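Local coordinates for glycosyl hydrolase, family 38 (Enterococcus faecalis, PDB 5KBP), which probably hydrolyses terminal alpha-mannosidic bonds, as expected of a metal-dependent alpha-mannosidase of glycoside hydrolase family 38, at residues Glu688-Tyr693 with Gln715-Asn720; Thr729-Gly734 with Tyr797-Pro802; Leu92-Leu97 with Asp128-Met133. All blocks are in the same frame, centred on the assembly; numbering follows the deposited sequence.

Interaction 1. Residues Glu688-Tyr693 with Gln715-Asn720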
loop_
_atom_site.group_PDB
_atom_site.type_symbol
_atom_site.label_atom_id
_atom_site.label_comp_id
_atom_site.label_asym_id
_atom_site.label_seq_id
_atom_site.Cartn_x
_atom_site.Cartn_y
_atom_site.Cartn_z
ATOM N N GLU A 688 22.269 -5.347 -30.607
ATOM C CA GLU A 688 22.457 -5.993 -29.319
ATOM C C GLU A 688 21.699 -5.240 -28.235
ATOM O O GLU A 688 21.494 -4.026 -28.325
ATOM C CB GLU A 688 23.942 -6.085 -28.953
ATOM C CG GLU A 688 24.746 -6.989 -29.874
ATOM C CD GLU A 688 26.187 -7.131 -29.436
ATOM O OE1 GLU A 688 26.565 -6.507 -28.423
ATOM O OE2 GLU A 688 26.943 -7.869 -30.103
ATOM N N ALA A 689 21.281 -5.978 -27.209
ATOM C CA ALA A 689 20.526 -5.403 -26.107
ATOM C C ALA A 689 20.840 -6.166 -24.831
ATOM O O ALA A 689 21.112 -7.371 -24.859
ATOM C CB ALA A 689 19.018 -5.428 -26.379
ATOM N N ASP A 690 20.802 -5.449 -23.711
ATOM C CA ASP A 690 21.032 -6.073 -22.416
ATOM C C ASP A 690 19.817 -6.897 -22.012
ATOM O O ASP A 690 18.692 -6.390 -21.979
ATOM C CB ASP A 690 21.325 -5.010 -21.359
ATOM C CG ASP A 690 21.818 -5.607 -20.056
ATOM O OD1 ASP A 690 22.580 -6.593 -20.104
ATOM O OD2 ASP A 690 21.446 -5.090 -18.982
ATOM N N SER A 691 20.045 -8.173 -21.708
ATOM C CA SER A 691 18.970 -9.046 -21.254
ATOM C C SER A 691 19.282 -9.588 -19.865
ATOM O O SER A 691 19.777 -8.855 -19.005
ATOM C CB SER A 691 18.750 -10.191 -22.244
ATOM O OG SER A 691 17.574 -10.916 -21.928
ATOM N N ILE A 692 19.004 -10.867 -19.638
ATOM C CA ILE A 692 19.208 -11.498 -18.340
ATOM C C ILE A 692 20.504 -12.294 -18.407
ATOM O O ILE A 692 20.552 -13.367 -19.018
ATOM C CB ILE A 692 18.021 -12.389 -17.953
ATOM C CG1 ILE A 692 16.729 -11.573 -17.980
ATOM C CG2 ILE A 692 18.249 -13.009 -16.581
ATOM C CD1 ILE A 692 16.785 -10.324 -17.128
ATOM N N TYR A 693 21.552 -11.768 -17.769
ATOM C CA TYR A 693 22.878 -12.388 -17.771
ATOM C C TYR A 693 23.360 -12.649 -19.196
ATOM O O TYR A 693 23.990 -13.670 -19.484
ATOM C CB TYR A 693 22.888 -13.685 -16.958
ATOM C CG TYR A 693 22.636 -13.511 -15.478
ATOM C CD1 TYR A 693 23.548 -12.844 -14.672
ATOM C CD2 TYR A 693 21.499 -14.038 -14.882
ATOM C CE1 TYR A 693 23.326 -12.691 -13.316
ATOM C CE2 TYR A 693 21.269 -13.893 -13.526
ATOM C CZ TYR A 693 22.186 -13.218 -12.748
ATOM O OH TYR A 693 21.962 -13.068 -11.399
ATOM N N GLN A 715 14.465 -4.487 -23.251
ATOM C CA GLN A 715 15.845 -4.209 -22.891
ATOM C C GLN A 715 15.946 -4.034 -21.384
ATOM O O GLN A 715 14.973 -3.689 -20.710
ATOM C CB GLN A 715 16.391 -2.955 -23.591
ATOM C CG GLN A 715 15.833 -1.645 -23.057
ATOM C CD GLN A 715 16.522 -0.431 -23.650
ATOM O OE1 GLN A 715 17.631 -0.529 -24.175
ATOM N NE2 GLN A 715 15.864 0.720 -23.574
ATOM N N GLN A 716 17.142 -4.287 -20.862
ATOM C CA GLN A 716 17.418 -4.067 -19.450
ATOM C C GLN A 716 18.133 -2.738 -19.257
ATOM O O GLN A 716 17.491 -1.707 -19.029
ATOM C CB GLN A 716 18.253 -5.216 -18.878
ATOM C CG GLN A 716 17.441 -6.432 -18.456
ATOM C CD GLN A 716 16.872 -6.298 -17.056
ATOM O OE1 GLN A 716 17.586 -5.950 -16.115
ATOM N NE2 GLN A 716 15.580 -6.572 -16.912
ATOM N N ALA A 717 19.460 -2.747 -19.365
ATOM C CA ALA A 717 20.260 -1.567 -19.067
ATOM C C ALA A 717 20.668 -0.773 -20.299
ATOM O O ALA A 717 20.918 0.430 -20.181
ATOM C CB ALA A 717 21.519 -1.963 -18.287
ATOM N N PHE A 718 20.738 -1.395 -21.475
ATOM C CA PHE A 718 21.250 -0.693 -22.646
ATOM C C PHE A 718 20.799 -1.394 -23.922
ATOM O O PHE A 718 20.250 -2.497 -23.897
ATOM C CB PHE A 718 22.778 -0.592 -22.604
ATOM C CG PHE A 718 23.471 -1.921 -22.485
ATOM C CD1 PHE A 718 23.723 -2.690 -23.610
ATOM C CD2 PHE A 718 23.876 -2.400 -21.249
ATOM C CE1 PHE A 718 24.357 -3.913 -23.504
ATOM C CE2 PHE A 718 24.513 -3.622 -21.138
ATOM C CZ PHE A 718 24.753 -4.379 -22.269
ATOM N N VAL A 719 21.053 -0.722 -25.044
ATOM C CA VAL A 719 20.883 -1.272 -26.385
ATOM C C VAL A 719 21.978 -0.677 -27.262
ATOM O O VAL A 719 22.333 0.498 -27.115
ATOM C CB VAL A 719 19.477 -0.976 -26.951
ATOM C CG1 VAL A 719 19.182 0.514 -26.911
ATOM C CG2 VAL A 719 19.349 -1.507 -28.368
ATOM N N ASN A 720 22.528 -1.490 -28.165
ATOM C CA ASN A 720 23.696 -1.099 -28.941
ATOM C C ASN A 720 23.495 -1.397 -30.419
ATOM O O ASN A 720 22.857 -2.389 -30.784
ATOM C CB ASN A 720 24.954 -1.817 -28.433
ATOM C CG ASN A 720 26.175 -1.540 -29.288
ATOM O OD1 ASN A 720 26.463 -2.273 -30.233
ATOM N ND2 ASN A 720 26.897 -0.475 -28.962
#
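Asp690 and the 715-720 segment illustrate how a buried carboxylate can finish a strand pair by accepting a backbone N-H, that of Ala717, just before the partner strand begins. Strands 688-690 and 718-720 are neighbours in the antiparallel sheet of the family 38 C-terminal region. Glu688 and Asn720 form a hydrogen-bonded pair, with Asn720 N 2.7 Å from Glu688 O and the return bond from Glu688 N to Asn720 O at 3.0 Å. Asp690 N gives a nearly straight bond (179°) to Phe718 O, and Asp690 O receives Gln716 N at 2.8 Å. Because CG lies anti to the backbone N (chi1 -170°), the carboxylate reaches the loop before strand 718-720, where the anti lone pair of OD2 takes Ala717 N at 3.1 Å. OD1 has Tyr797 OH, which gives both oxygens a partner. The carboxylate stacks on the Phe718 ring, the planes 12° apart, with Asp690 CB over the ring centre. The Gln716 amide passes Ile692 CD1, its NE2 bonded to Phe96 O. Strand 695-699 flanks 686-690 and 727-732 flanks 718-722; helix 789-799 lies against Ala717, Phe718 and Asn720, its Tyr793 OH hydrogen-bonded to Glu688 OE1 and its Arg789 in a salt bridge with OE2.

Interaction 2. Residues Thr729-Gly734 with Tyr797-Pro802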
loop_
_atom_site.group_PDB
_atom_site.type_symbol
_atom_site.label_atom_id
_atom_site.label_comp_id
_atom_site.label_asym_id
_atom_site.label_seq_id
_atom_site.Cartn_x
_atom_site.Cartn_y
_atom_site.Cartn_z
ATOM N N THR A 729 25.920 3.163 -28.085
ATOM C CA THR A 729 25.251 2.494 -26.978
ATOM C C THR A 729 24.349 3.491 -26.266
ATOM O O THR A 729 24.778 4.606 -25.950
ATOM C CB THR A 729 26.259 1.896 -25.988
ATOM O OG1 THR A 729 27.065 0.914 -26.649
ATOM C CG2 THR A 729 25.533 1.241 -24.821
ATOM N N ILE A 730 23.103 3.090 -26.022
ATOM C CA ILE A 730 22.121 3.911 -25.324
ATOM C C ILE A 730 21.708 3.165 -24.065
ATOM O O ILE A 730 21.117 2.081 -24.149
ATOM C CB ILE A 730 20.896 4.211 -26.203
ATOM C CG1 ILE A 730 21.321 4.873 -27.517
ATOM C CG2 ILE A 730 19.905 5.088 -25.455
ATOM C CD1 ILE A 730 22.002 6.205 -27.333
ATOM N N PHE A 731 22.014 3.737 -22.904
ATOM C CA PHE A 731 21.633 3.143 -21.633
ATOM C C PHE A 731 20.514 3.951 -20.988
ATOM O O PHE A 731 20.260 5.102 -21.353
ATOM C CB PHE A 731 22.834 3.026 -20.683
ATOM C CG PHE A 731 23.570 4.317 -20.450
ATOM C CD1 PHE A 731 24.616 4.692 -21.277
ATOM C CD2 PHE A 731 23.238 5.136 -19.384
ATOM C CE1 PHE A 731 25.304 5.872 -21.057
ATOM C CE2 PHE A 731 23.922 6.318 -19.159
ATOM C CZ PHE A 731 24.958 6.685 -19.996
ATOM N N ASN A 732 19.842 3.327 -20.022
ATOM C CA ASN A 732 18.628 3.893 -19.450
ATOM C C ASN A 732 18.432 3.352 -18.039
ATOM O O ASN A 732 19.140 2.445 -17.595
ATOM C CB ASN A 732 17.408 3.568 -20.320
ATOM C CG ASN A 732 17.031 2.098 -20.265
ATOM O OD1 ASN A 732 16.203 1.690 -19.450
ATOM N ND2 ASN A 732 17.641 1.295 -21.130
ATOM N N GLU A 733 17.447 3.923 -17.345
ATOM C CA GLU A 733 17.031 3.470 -16.017
ATOM C C GLU A 733 15.517 3.290 -16.042
ATOM O O GLU A 733 14.769 4.256 -15.869
ATOM C CB GLU A 733 17.449 4.457 -14.931
ATOM C CG GLU A 733 18.944 4.679 -14.817
ATOM C CD GLU A 733 19.301 5.593 -13.663
ATOM O OE1 GLU A 733 18.421 5.846 -12.815
ATOM O OE2 GLU A 733 20.457 6.059 -13.604
ATOM N N GLY A 734 15.066 2.057 -16.255
ATOM C CA GLY A 734 13.647 1.765 -16.242
ATOM C C GLY A 734 12.916 2.049 -17.534
ATOM O O GLY A 734 11.682 1.972 -17.556
ATOM N N TYR A 797 26.166 -0.306 -16.849
ATOM C CA TYR A 797 25.809 -0.881 -15.557
ATOM C C TYR A 797 26.227 0.040 -14.420
ATOM O O TYR A 797 25.507 0.182 -13.424
ATOM C CB TYR A 797 26.466 -2.251 -15.385
ATOM C CG TYR A 797 26.022 -3.304 -16.371
ATOM C CD1 TYR A 797 24.690 -3.423 -16.743
ATOM C CD2 TYR A 797 26.938 -4.187 -16.925
ATOM C CE1 TYR A 797 24.286 -4.393 -17.644
ATOM C CE2 TYR A 797 26.545 -5.157 -17.826
ATOM C CZ TYR A 797 25.217 -5.257 -18.182
ATOM O OH TYR A 797 24.821 -6.222 -19.079
ATOM N N SER A 798 27.394 0.676 -14.554
ATOM C CA SER A 798 27.928 1.499 -13.476
ATOM C C SER A 798 27.120 2.777 -13.280
ATOM O O SER A 798 27.095 3.326 -12.174
ATOM C CB SER A 798 29.392 1.835 -13.758
ATOM O OG SER A 798 29.966 2.550 -12.682
ATOM N N ALA A 799 26.458 3.262 -14.334
ATOM C CA ALA A 799 25.687 4.496 -14.214
ATOM C C ALA A 799 24.450 4.312 -13.343
ATOM O O ALA A 799 23.968 5.279 -12.743
ATOM C CB ALA A 799 25.292 5.003 -15.602
ATOM N N GLN A 800 23.924 3.088 -13.262
ATOM C CA GLN A 800 22.762 2.811 -12.426
ATOM C C GLN A 800 23.109 2.654 -10.952
ATOM O O GLN A 800 22.194 2.561 -10.125
ATOM C CB GLN A 800 22.052 1.544 -12.911
ATOM C CG GLN A 800 21.281 1.706 -14.206
ATOM C CD GLN A 800 20.404 0.505 -14.509
ATOM O OE1 GLN A 800 20.459 -0.507 -13.810
ATOM N NE2 GLN A 800 19.586 0.615 -15.550
ATOM N N ILE A 801 24.390 2.625 -10.602
ATOM C CA ILE A 801 24.813 2.379 -9.226
ATOM C C ILE A 801 25.456 3.643 -8.666
ATOM O O ILE A 801 26.636 3.901 -8.931
ATOM C CB ILE A 801 25.781 1.188 -9.152
ATOM C CG1 ILE A 801 25.181 -0.027 -9.864
ATOM C CG2 ILE A 801 26.109 0.857 -7.705
ATOM C CD1 ILE A 801 26.129 -1.200 -9.976
ATOM N N PRO A 802 24.736 4.448 -7.889
ATOM C CA PRO A 802 25.310 5.706 -7.399
ATOM C C PRO A 802 26.362 5.468 -6.325
ATOM O O PRO A 802 26.401 4.427 -5.665
ATOM C CB PRO A 802 24.097 6.444 -6.828
ATOM C CG PRO A 802 23.177 5.347 -6.399
ATOM C CD PRO A 802 23.356 4.245 -7.414
#
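Gln800, following helix 789-799 in the chain, reaches the strand backbone at Asn732, an example of how a long amide side chain can tie two elements together with one bond. Its NE2 donates to Asn732 O at 2.8 Å, with an N-H...O angle of 153°. The approach is well aligned for both groups: the nitrogen lies in the plane of the Asn732 carbonyl, and the acceptor lies in the plane of the glutamine amide. The torsions explain the reach. CG sits opposite the carbonyl carbon (chi1 -73°), and beyond it the chain is stretched out, delivering the amide to the strand. OE1, at the other corner of the amide, is hydrogen-bonded to Arg315 NE of helix 304-332, so both ends of the group are engaged and its rotation is probably fixed. This is a helix-on-sheet contact: helix 789-799 lies against the antiparallel sheet of the family 38 C-terminal region, here at strand 727-732, which runs between 718-722 and 772-783. Glu733, next after Asn732, is also extended beyond CG. The two side chains lie alongside, pointing in opposite senses, with CG of Glu733 3.8 Å from CG of Gln800, and the carboxylate and amide planes stand 80° to one another. Glu733 OE2 comes within 3.7 Å of Ala799 O. Further back along the strand, the CB of Phe731 points toward the 797-802 segment, and ring atom CE2 touches Ala799 CB at 4.0 Å.

Interaction 3. Residues Leu92-Leu97 with Asp128-Met133; sequences LQDDFL and DTFGNM
Asp94, which meets Phe130 across this contact, accepts Leu97 N through OD1 at 2.9 Å, the oxygen being approached nearly along its C-O bond. A side-chain oxygen binding the backbone N three residues on is an Asx motif, and it shapes the 92-97 loop from within. The partner loop is shaped by an inverse gamma turn centred on Phe130. Both belong to the family 38 N-terminal domain: one loop leads into helix 100-117, the other runs from strand 124-126 to helix 136-141, and they meet through side chains set against both backbone and side chains of the other loop. Asp94 OD2 packs by CB and CD2 of Phe130 and is buried with no polar partner in the model. Asp95 points toward the other loop; its OD2 accepts a weak bond from Met133 N, 3.4 Å long, and lies 3.3 Å from Asn132 OD1, another acceptor. The methyl end of Met133 folds back, its chain bent at chi3 (67°), so that CE rests 3.5 Å from Asp95 CB while Thr129 CG2 approaches the same carboxylate. Phe96 lies along the backbone of residues 130-133: Phe130 O comes to the ring edge near its plane, and Gly131, at positive phi (82°), passes close to CE2. A ring of the C-terminal region, His714, also meets Phe96. At the far end of the ring, CZ is 3.5 Å from Asn132 O.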
loop_
_atom_site.group_PDB
_atom_site.type_symbol
_atom_site.label_atom_id
_atom_site.label_comp_id
_atom_site.label_asym_id
_atom_site.label_seq_id
_atom_site.Cartn_x
_atom_site.Cartn_y
_atom_site.Cartn_z
ATOM N N LEU A 92 5.586 -16.400 -10.012
ATOM C CA LEU A 92 5.693 -16.557 -11.458
ATOM C C LEU A 92 5.914 -15.176 -12.063
ATOM O O LEU A 92 4.986 -14.364 -12.128
ATOM C CB LEU A 92 4.442 -17.216 -12.032
ATOM C CG LEU A 92 4.086 -18.606 -11.504
ATOM C CD1 LEU A 92 2.969 -19.215 -12.342
ATOM C CD2 LEU A 92 5.311 -19.510 -11.475
ATOM N N GLN A 93 7.136 -14.911 -12.506
ATOM C CA GLN A 93 7.555 -13.571 -12.884
ATOM C C GLN A 93 7.460 -13.358 -14.390
ATOM O O GLN A 93 7.228 -14.284 -15.170
ATOM C CB GLN A 93 8.992 -13.308 -12.422
ATOM C CG GLN A 93 10.060 -13.905 -13.335
ATOM C CD GLN A 93 10.253 -15.398 -13.140
ATOM O OE1 GLN A 93 9.428 -16.070 -12.521
ATOM N NE2 GLN A 93 11.355 -15.922 -13.665
ATOM N N ASP A 94 7.644 -12.101 -14.788
ATOM C CA ASP A 94 7.971 -11.765 -16.164
ATOM C C ASP A 94 9.485 -11.816 -16.317
ATOM O O ASP A 94 10.214 -11.219 -15.517
ATOM C CB ASP A 94 7.442 -10.382 -16.540
ATOM C CG ASP A 94 7.751 -10.015 -17.980
ATOM O OD1 ASP A 94 8.870 -9.527 -18.244
ATOM O OD2 ASP A 94 6.879 -10.221 -18.849
ATOM N N ASP A 95 9.954 -12.529 -17.341
ATOM C CA ASP A 95 11.384 -12.794 -17.464
ATOM C C ASP A 95 12.174 -11.517 -17.727
ATOM O O ASP A 95 13.132 -11.209 -17.010
ATOM C CB ASP A 95 11.632 -13.822 -18.568
ATOM C CG ASP A 95 11.484 -15.250 -18.078
ATOM O OD1 ASP A 95 11.473 -15.453 -16.846
ATOM O OD2 ASP A 95 11.389 -16.167 -18.920
ATOM N N PHE A 96 11.782 -10.755 -18.749
ATOM C CA PHE A 96 12.605 -9.646 -19.214
ATOM C C PHE A 96 12.453 -8.378 -18.383
ATOM O O PHE A 96 13.358 -7.537 -18.400
ATOM C CB PHE A 96 12.281 -9.333 -20.678
ATOM C CG PHE A 96 12.655 -10.432 -21.631
ATOM C CD1 PHE A 96 13.984 -10.676 -21.938
ATOM C CD2 PHE A 96 11.679 -11.215 -22.226
ATOM C CE1 PHE A 96 14.334 -11.685 -22.815
ATOM C CE2 PHE A 96 12.022 -12.225 -23.106
ATOM C CZ PHE A 96 13.352 -12.460 -23.401
ATOM N N LEU A 97 11.348 -8.216 -17.659
ATOM C CA LEU A 97 11.069 -6.958 -16.978
ATOM C C LEU A 97 11.602 -6.898 -15.551
ATOM O O LEU A 97 11.416 -5.876 -14.884
ATOM C CB LEU A 97 9.562 -6.680 -16.978
ATOM C CG LEU A 97 9.002 -6.248 -18.333
ATOM C CD1 LEU A 97 7.522 -5.925 -18.229
ATOM C CD2 LEU A 97 9.781 -5.053 -18.855
ATOM N N ASP A 128 2.747 -18.915 -18.667
ATOM C CA ASP A 128 2.150 -17.748 -19.304
ATOM C C ASP A 128 3.141 -16.596 -19.440
ATOM O O ASP A 128 2.725 -15.444 -19.599
ATOM C CB ASP A 128 0.913 -17.293 -18.523
ATOM C CG ASP A 128 -0.051 -16.492 -19.370
ATOM O OD1 ASP A 128 -0.044 -16.672 -20.606
ATOM O OD2 ASP A 128 -0.814 -15.682 -18.802
ATOM N N THR A 129 4.441 -16.880 -19.388
ATOM C CA THR A 129 5.442 -15.823 -19.443
ATOM C C THR A 129 5.501 -15.217 -20.841
ATOM O O THR A 129 5.587 -15.937 -21.841
ATOM C CB THR A 129 6.814 -16.368 -19.046
ATOM O OG1 THR A 129 6.710 -17.066 -17.797
ATOM C CG2 THR A 129 7.818 -15.234 -18.898
ATOM N N PHE A 130 5.452 -13.887 -20.908
ATOM C CA PHE A 130 5.481 -13.161 -22.178
ATOM C C PHE A 130 6.918 -13.144 -22.684
ATOM O O PHE A 130 7.673 -12.199 -22.450
ATOM C CB PHE A 130 4.938 -11.747 -22.010
ATOM C CG PHE A 130 3.595 -11.679 -21.331
ATOM C CD1 PHE A 130 2.675 -12.709 -21.461
ATOM C CD2 PHE A 130 3.253 -10.577 -20.564
ATOM C CE1 PHE A 130 1.445 -12.641 -20.833
ATOM C CE2 PHE A 130 2.025 -10.503 -19.938
ATOM C CZ PHE A 130 1.119 -11.536 -20.073
ATOM N N GLY A 131 7.302 -14.204 -23.388
ATOM C CA GLY A 131 8.666 -14.325 -23.865
ATOM C C GLY A 131 9.598 -14.864 -22.800
ATOM O O GLY A 131 9.502 -14.480 -21.631
ATOM N N ASN A 132 10.504 -15.756 -23.187
ATOM C CA ASN A 132 11.409 -16.405 -22.253
ATOM C C ASN A 132 12.848 -15.994 -22.537
ATOM O O ASN A 132 13.278 -15.957 -23.694
ATOM C CB ASN A 132 11.267 -17.927 -22.325
ATOM C CG ASN A 132 9.966 -18.417 -21.714
ATOM O OD1 ASN A 132 9.897 -18.698 -20.518
ATOM N ND2 ASN A 132 8.927 -18.515 -22.533
ATOM N N MET A 133 13.581 -15.685 -21.469
ATOM C CA MET A 133 14.961 -15.235 -21.590
ATOM C C MET A 133 15.834 -16.317 -22.218
ATOM O O MET A 133 15.593 -17.517 -22.057
ATOM C CB MET A 133 15.508 -14.854 -20.215
ATOM C CG MET A 133 15.421 -15.986 -19.205
ATOM S SD MET A 133 15.994 -15.563 -17.557
ATOM C CE MET A 133 14.755 -14.385 -17.051
#

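How the interactions relate
Interaction 1 stands between the other two. Its centre is about 11 Å from that of interaction 2, where adjacent strands of one sheet and a shared helix bring them together: Asp690 OD1 lies 2.5 Å from Tyr797 OH and Asn720 ND2 2.7 Å from Thr729 OG1, both probable hydrogen bonds. Toward interaction 3, about 15 Å away between centres, Gln716 NE2 is 2.8 Å from Phe96 O, and Ile692 CG2 packs on Met133 SD at 3.5 Å, joining the C-terminal sheet to the N-terminal domain. Interactions 2 and 3 do not touch, their nearest atoms about 7 Å apart. All three lie away from calcium-binding Phe253 and Tyr256, which hold no calcium in this chain.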